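Local coordinates for protein putative surface-anchored fimbrial subunit (PDB 3HR6) that serves as the major shaft pilin of Corynebacterium diphtheriae pili, built from tandem Ig-like modules stabilised by isopeptide and disulfide bonds, at residues Glu46-Leu49 and Thr50-Ala53; Thr182-Glu185 and Gly186-Val189; Thr223-Gly227 and Asp228-Leu232. All coordinates share one frame; numbering follows the deposited sequence.

How the interactions relate
The three contacts follow one another along the chain without overlap, each a local turn or strand junction. Interaction 1 lies in the N-terminal pilin domain, in the loop between strand 38-44 and helix 52-58, and is remote from the others: its centre is about 36 Å from that of interaction 2 and about 52 Å from that of interaction 3. Interactions 2 and 3 both fall in the Cna-B-like region, with centres about 23 Å apart and nearest atoms about 4 Å apart, without touching. They share a sheet, in which strand 187-192, entered at interaction 2, pairs antiparallel with strand 229-236, the second arm of the hairpin at interaction 3. The set samples two regions of the elongated pilin, consistent with its modular build.

Interaction 1 of 3, residues Glu46-Leu49 and Thr50-Ala53; sequences EIDL and TTQA
D48 reaches forward over the turn that it opens and meets both T50 and T51. With CG anti to the backbone N (chi1 178°), its side chain is carried beside its own carbonyl and on to the following threonines. CB passes T51 OG1 at 4.0 Å, a distant approach. CG comes within 3.4 Å of T50 OG1, and beyond it OD1 takes both bonds of T50: OG1 donates to it at 2.8 Å, arriving on the syn side and 31° out of the carboxylate plane, whereas the backbone N of T50 donates to D48 OD1 at 3.2 Å from well above that plane, 60° out of it. Both donors come from the same face. D48 OD2 approaches T51 CG2 at 3.2 Å while staying near T50 OG1.

The bond from T50 N to the D48 carboxylate makes this an Asx turn, superimposed on a type I beta turn from D48 to T51. The closing bond of the beta turn, from T51 N to D48 O, is weak at 3.3 Å, but T51 OG1 supplements it by donating to D48 O at 2.9 Å, tilted somewhat from the carbonyl plane. That same hydroxyl accepts from the backbone N of G54, which makes T51 the N-cap of helix 52-58. The turn and the start of the helix are thus coupled through one oxygen. L49 leaves the turn pointing away at its first bond and packs on W55 and A58 of the helix and on L98 of strand 97-103, while the polar D48-T50-T51 cluster remains at the surface.

Interaction 2 of 3, residues Thr182-Glu185 and Gly186-Val189; sequences TKFE and GFTV
G186 and F184 meet on the inside of the bend that E185 makes in the chain, with F184 CB 4.0 Å from G186 O. G186 is buried and almost fully extended, with phi 170° and psi 179°; on this backbone a beta carbon would crowd E185 O, in keeping with glycine at the position. Past it the chain brings up F187, whose ring forms a T-shaped pair with that of F184. The centroids are 5.5 Å apart and the planes stand at 86°, the edge of F187 presented to the face of F184. With CG of F184 beside its backbone N and anti to the carbonyl carbon, the two side chains run side by side in the same direction. They touch along their CD1-CE1 borders: F184 CD1 lies 4.0 Å from F187 CD1, and F184 CE1 is equally far from F187 CE1.

The pair sits at the run-in to strand 187-192, after the loop that follows strand 166-174, within the Cna-B-like region. F187 packs on T173 of strand 166-174 and L252 of strand 251-259, which belong to another sheet, so its ring lies between layers, while F184 is covered by I175 and I178.

E185 contributes close to the main chain, its CB 3.2 Å from G186 N. Beyond CG its chain extends away from the rings, and OE2 forms a salt bridge with R113 of the N-terminal pilin domain.

Interaction 3 of 3, residues Thr223-Gly227 and Asp228-Leu232; sequences TYQVG and DRTVL
Strands 223-226 and 229-232 pair antiparallel, their short axes 4.6 Å apart at closest approach and their directions 146° apart, a marked twist. V226 and R229 form the last hydrogen-bonded pair: V226 N donates to R229 O at 2.8 Å, and R229 N to V226 O at 3.1 Å. G227 and D228 make the two-residue loop of this hairpin, a type II' turn in which G227 takes the positive phi (53°). The next hydrogen-bonded pair, Y224 with V231, has V231 N to Y224 O at 2.8 Å.

On the face carrying Y224, V226 and V231, the CB of V231 stands over the tyrosine ring, 4.0 Å from its centroid and 28° off the normal, a CH-pi contact. V231 CG1 continues to the phenol end, and V231 CG2 meets V226 CG2 at 3.9 Å. The Y224 hydroxyl is bonded to the carbonyl of W284.

The other face is polar at the loop end. Q225, bent at chi2, folds back so that NE2 donates to T230 OG1 at 2.7 Å, in the plane of its amide. A water 2.7 Å from Q225 OE1 can donate to it, and a second, weak bond to D228 O may compete. The modelled amide is consistent with NE2 giving its N-H to the hydroxyl and OE1 facing the water, but neither partner alone fixes the flip.

Interaction 1 of 3, residues Glu46-Leu49 and Thr50-Ala53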
# COMPACT_ATOMS: atom_id res chain seq x y z
N GLU A 46 13.16 -2.31 -41.45
CA GLU A 46 14.11 -2.70 -42.49
C GLU A 46 14.60 -4.12 -42.34
O GLU A 46 15.80 -4.39 -42.44
CB GLU A 46 15.31 -1.76 -42.48
CG GLU A 46 14.95 -0.32 -42.29
CD GLU A 46 16.12 0.57 -42.58
OE1 GLU A 46 16.69 1.15 -41.63
OE2 GLU A 46 16.50 0.65 -43.76
N ILE A 47 13.67 -5.03 -42.09
CA ILE A 47 13.92 -6.45 -42.17
C ILE A 47 12.83 -7.01 -43.05
O ILE A 47 11.64 -6.91 -42.71
CB ILE A 47 13.85 -7.13 -40.80
CG1 ILE A 47 14.93 -6.58 -39.84
CG2 ILE A 47 14.03 -8.62 -40.95
CD1 ILE A 47 16.33 -7.05 -40.17
N ASP A 48 13.24 -7.57 -44.19
CA ASP A 48 12.35 -8.25 -45.12
C ASP A 48 12.73 -9.72 -45.06
O ASP A 48 13.77 -10.12 -45.59
CB ASP A 48 12.53 -7.67 -46.53
CG ASP A 48 11.66 -8.35 -47.58
OD1 ASP A 48 10.76 -9.14 -47.22
OD2 ASP A 48 11.87 -8.07 -48.78
N LEU A 49 11.90 -10.52 -44.40
CA LEU A 49 12.21 -11.94 -44.22
C LEU A 49 12.00 -12.81 -45.48
O LEU A 49 12.25 -14.03 -45.44
CB LEU A 49 11.42 -12.49 -43.04
CG LEU A 49 11.84 -11.92 -41.69
CD1 LEU A 49 10.84 -12.33 -40.60
CD2 LEU A 49 13.27 -12.37 -41.35
N THR A 50 11.54 -12.20 -46.57
CA THR A 50 11.37 -12.91 -47.84
C THR A 50 12.66 -12.89 -48.67
O THR A 50 12.72 -13.52 -49.72
CB THR A 50 10.18 -12.34 -48.70
OG1 THR A 50 10.53 -11.06 -49.25
CG2 THR A 50 8.91 -12.23 -47.85
N THR A 51 13.67 -12.18 -48.18
CA THR A 51 14.97 -12.06 -48.84
C THR A 51 16.08 -12.63 -47.95
O THR A 51 15.90 -12.81 -46.74
CB THR A 51 15.30 -10.59 -49.16
OG1 THR A 51 15.51 -9.87 -47.93
CG2 THR A 51 14.16 -9.94 -49.95
N GLN A 52 17.23 -12.91 -48.57
CA GLN A 52 18.39 -13.43 -47.83
C GLN A 52 19.07 -12.32 -47.03
O GLN A 52 19.50 -12.55 -45.90
CB GLN A 52 19.38 -14.13 -48.77
CG GLN A 52 19.03 -15.60 -48.99
CD GLN A 52 19.29 -16.47 -47.76
OE1 GLN A 52 18.38 -16.76 -46.97
NE2 GLN A 52 20.54 -16.87 -47.59
N ALA A 53 19.16 -11.12 -47.60
CA ALA A 53 19.58 -9.92 -46.86
C ALA A 53 18.84 -9.81 -45.53
O ALA A 53 19.46 -9.68 -44.47
CB ALA A 53 19.34 -8.67 -47.69

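Interaction 2 of 3, residues Thr182-Glu185 and Gly186-Val189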
# COMPACT_ATOMS: atom_id res chain seq x y z
N THR A 182 17.53 -14.60 -15.56
CA THR A 182 17.04 -13.21 -15.68
C THR A 182 17.27 -12.46 -14.39
O THR A 182 17.51 -13.06 -13.34
CB THR A 182 15.54 -13.08 -16.10
OG1 THR A 182 14.65 -13.64 -15.11
CG2 THR A 182 15.33 -13.75 -17.44
N LYS A 183 17.20 -11.14 -14.46
CA LYS A 183 17.38 -10.30 -13.28
C LYS A 183 16.18 -9.41 -13.08
O LYS A 183 15.44 -9.11 -14.02
CB LYS A 183 18.65 -9.43 -13.44
CG LYS A 183 19.89 -10.24 -13.63
CD LYS A 183 20.38 -10.71 -12.27
CE LYS A 183 21.45 -11.76 -12.41
NZ LYS A 183 22.22 -11.82 -11.14
N PHE A 184 15.96 -9.01 -11.83
CA PHE A 184 14.97 -8.02 -11.55
C PHE A 184 15.36 -6.72 -12.24
O PHE A 184 16.53 -6.37 -12.27
CB PHE A 184 14.83 -7.80 -10.03
CG PHE A 184 14.06 -8.88 -9.34
CD1 PHE A 184 12.69 -8.85 -9.33
CD2 PHE A 184 14.72 -9.92 -8.71
CE1 PHE A 184 11.96 -9.83 -8.68
CE2 PHE A 184 14.01 -10.92 -8.07
CZ PHE A 184 12.63 -10.87 -8.04
N GLU A 185 14.37 -6.02 -12.79
CA GLU A 185 14.61 -4.71 -13.40
C GLU A 185 14.83 -3.67 -12.32
O GLU A 185 15.51 -2.66 -12.55
CB GLU A 185 13.40 -4.21 -14.18
CG GLU A 185 12.97 -4.96 -15.40
CD GLU A 185 11.68 -4.34 -15.91
OE1 GLU A 185 11.60 -3.10 -16.02
OE2 GLU A 185 10.73 -5.08 -16.15
N GLY A 186 14.26 -3.93 -11.15
CA GLY A 186 14.31 -3.00 -10.04
C GLY A 186 13.36 -3.53 -9.01
O GLY A 186 12.72 -4.54 -9.24
N PHE A 187 13.26 -2.86 -7.87
CA PHE A 187 12.39 -3.35 -6.81
C PHE A 187 12.10 -2.20 -5.89
O PHE A 187 12.99 -1.72 -5.18
CB PHE A 187 13.03 -4.54 -6.08
CG PHE A 187 12.02 -5.52 -5.53
CD1 PHE A 187 11.49 -6.50 -6.33
CD2 PHE A 187 11.59 -5.45 -4.23
CE1 PHE A 187 10.59 -7.41 -5.85
CE2 PHE A 187 10.63 -6.36 -3.76
CZ PHE A 187 10.15 -7.31 -4.56
N THR A 188 10.90 -1.67 -6.00
CA THR A 188 10.51 -0.51 -5.23
C THR A 188 9.33 -0.85 -4.33
O THR A 188 8.39 -1.50 -4.76
CB THR A 188 10.13 0.64 -6.17
OG1 THR A 188 11.28 1.05 -6.92
CG2 THR A 188 9.60 1.86 -5.39
N VAL A 189 9.38 -0.46 -3.06
CA VAL A 189 8.24 -0.56 -2.16
C VAL A 189 7.89 0.89 -1.81
O VAL A 189 8.73 1.60 -1.30
CB VAL A 189 8.50 -1.39 -0.91
CG1 VAL A 189 7.23 -1.35 0.07
CG2 VAL A 189 8.89 -2.83 -1.29

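Interaction 3 of 3, residues Thr223-Gly227 and Asp228-Leu232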
# COMPACT_ATOMS: atom_id res chain seq x y z
N THR A 223 11.54 10.18 0.70
CA THR A 223 10.15 10.64 0.87
C THR A 223 9.91 11.81 -0.11
O THR A 223 10.80 12.57 -0.45
CB THR A 223 9.83 11.09 2.29
OG1 THR A 223 10.65 12.20 2.65
CG2 THR A 223 10.02 9.93 3.29
N TYR A 224 8.68 11.91 -0.58
CA TYR A 224 8.27 13.04 -1.36
C TYR A 224 6.79 13.29 -1.13
O TYR A 224 6.06 12.36 -0.82
CB TYR A 224 8.56 12.84 -2.87
CG TYR A 224 8.33 11.46 -3.41
CD1 TYR A 224 7.12 11.11 -4.02
CD2 TYR A 224 9.30 10.44 -3.30
CE1 TYR A 224 6.90 9.86 -4.50
CE2 TYR A 224 9.08 9.19 -3.78
CZ TYR A 224 7.89 8.87 -4.39
OH TYR A 224 7.67 7.62 -4.86
N GLN A 225 6.40 14.56 -1.28
CA GLN A 225 5.04 14.98 -1.06
C GLN A 225 4.28 14.85 -2.35
O GLN A 225 4.76 15.29 -3.39
CB GLN A 225 4.98 16.44 -0.59
CG GLN A 225 5.51 16.66 0.80
CD GLN A 225 4.92 15.72 1.82
OE1 GLN A 225 3.80 15.91 2.32
NE2 GLN A 225 5.68 14.69 2.16
N VAL A 226 3.11 14.25 -2.28
CA VAL A 226 2.15 14.28 -3.38
C VAL A 226 0.88 14.85 -2.78
O VAL A 226 0.25 14.20 -1.95
CB VAL A 226 1.85 12.92 -3.96
CG1 VAL A 226 0.70 13.06 -4.97
CG2 VAL A 226 3.07 12.31 -4.65
N GLY A 227 0.57 16.09 -3.14
CA GLY A 227 -0.46 16.84 -2.44
C GLY A 227 -0.21 16.89 -0.94
O GLY A 227 0.89 17.26 -0.49
N ASP A 228 -1.21 16.52 -0.16
CA ASP A 228 -1.10 16.63 1.30
C ASP A 228 -0.67 15.32 1.93
O ASP A 228 -0.86 15.10 3.14
CB ASP A 228 -2.42 17.11 1.91
CG ASP A 228 -3.59 16.15 1.65
OD1 ASP A 228 -3.43 15.14 0.94
OD2 ASP A 228 -4.69 16.43 2.16
N ARG A 229 -0.13 14.42 1.12
CA ARG A 229 0.37 13.15 1.62
C ARG A 229 1.84 12.90 1.29
O ARG A 229 2.30 13.23 0.21
CB ARG A 229 -0.49 12.01 1.12
CG ARG A 229 -1.94 12.12 1.68
CD ARG A 229 -2.84 11.27 0.88
NE ARG A 229 -2.53 9.86 1.04
CZ ARG A 229 -3.13 8.86 0.39
NH1 ARG A 229 -4.03 9.10 -0.54
NH2 ARG A 229 -2.75 7.61 0.63
N THR A 230 2.54 12.29 2.25
CA THR A 230 3.92 11.84 2.07
C THR A 230 3.96 10.43 1.51
O THR A 230 3.31 9.53 2.04
CB THR A 230 4.66 11.82 3.41
OG1 THR A 230 4.55 13.09 4.04
CG2 THR A 230 6.16 11.53 3.17
N VAL A 231 4.72 10.24 0.44
CA VAL A 231 5.08 8.94 -0.05
C VAL A 231 6.49 8.61 0.47
O VAL A 231 7.41 9.42 0.35
CB VAL A 231 5.15 8.91 -1.58
CG1 VAL A 231 5.51 7.52 -2.08
CG2 VAL A 231 3.83 9.39 -2.20
N LEU A 232 6.60 7.43 1.07
CA LEU A 232 7.87 6.83 1.46
C LEU A 232 8.19 5.79 0.42
O LEU A 232 7.36 4.98 0.07
CB LEU A 232 7.73 6.16 2.81
CG LEU A 232 8.91 5.28 3.27
CD1 LEU A 232 10.22 6.04 3.36
CD2 LEU A 232 8.58 4.61 4.60
O HOH W 1 1.97 15.42 4.18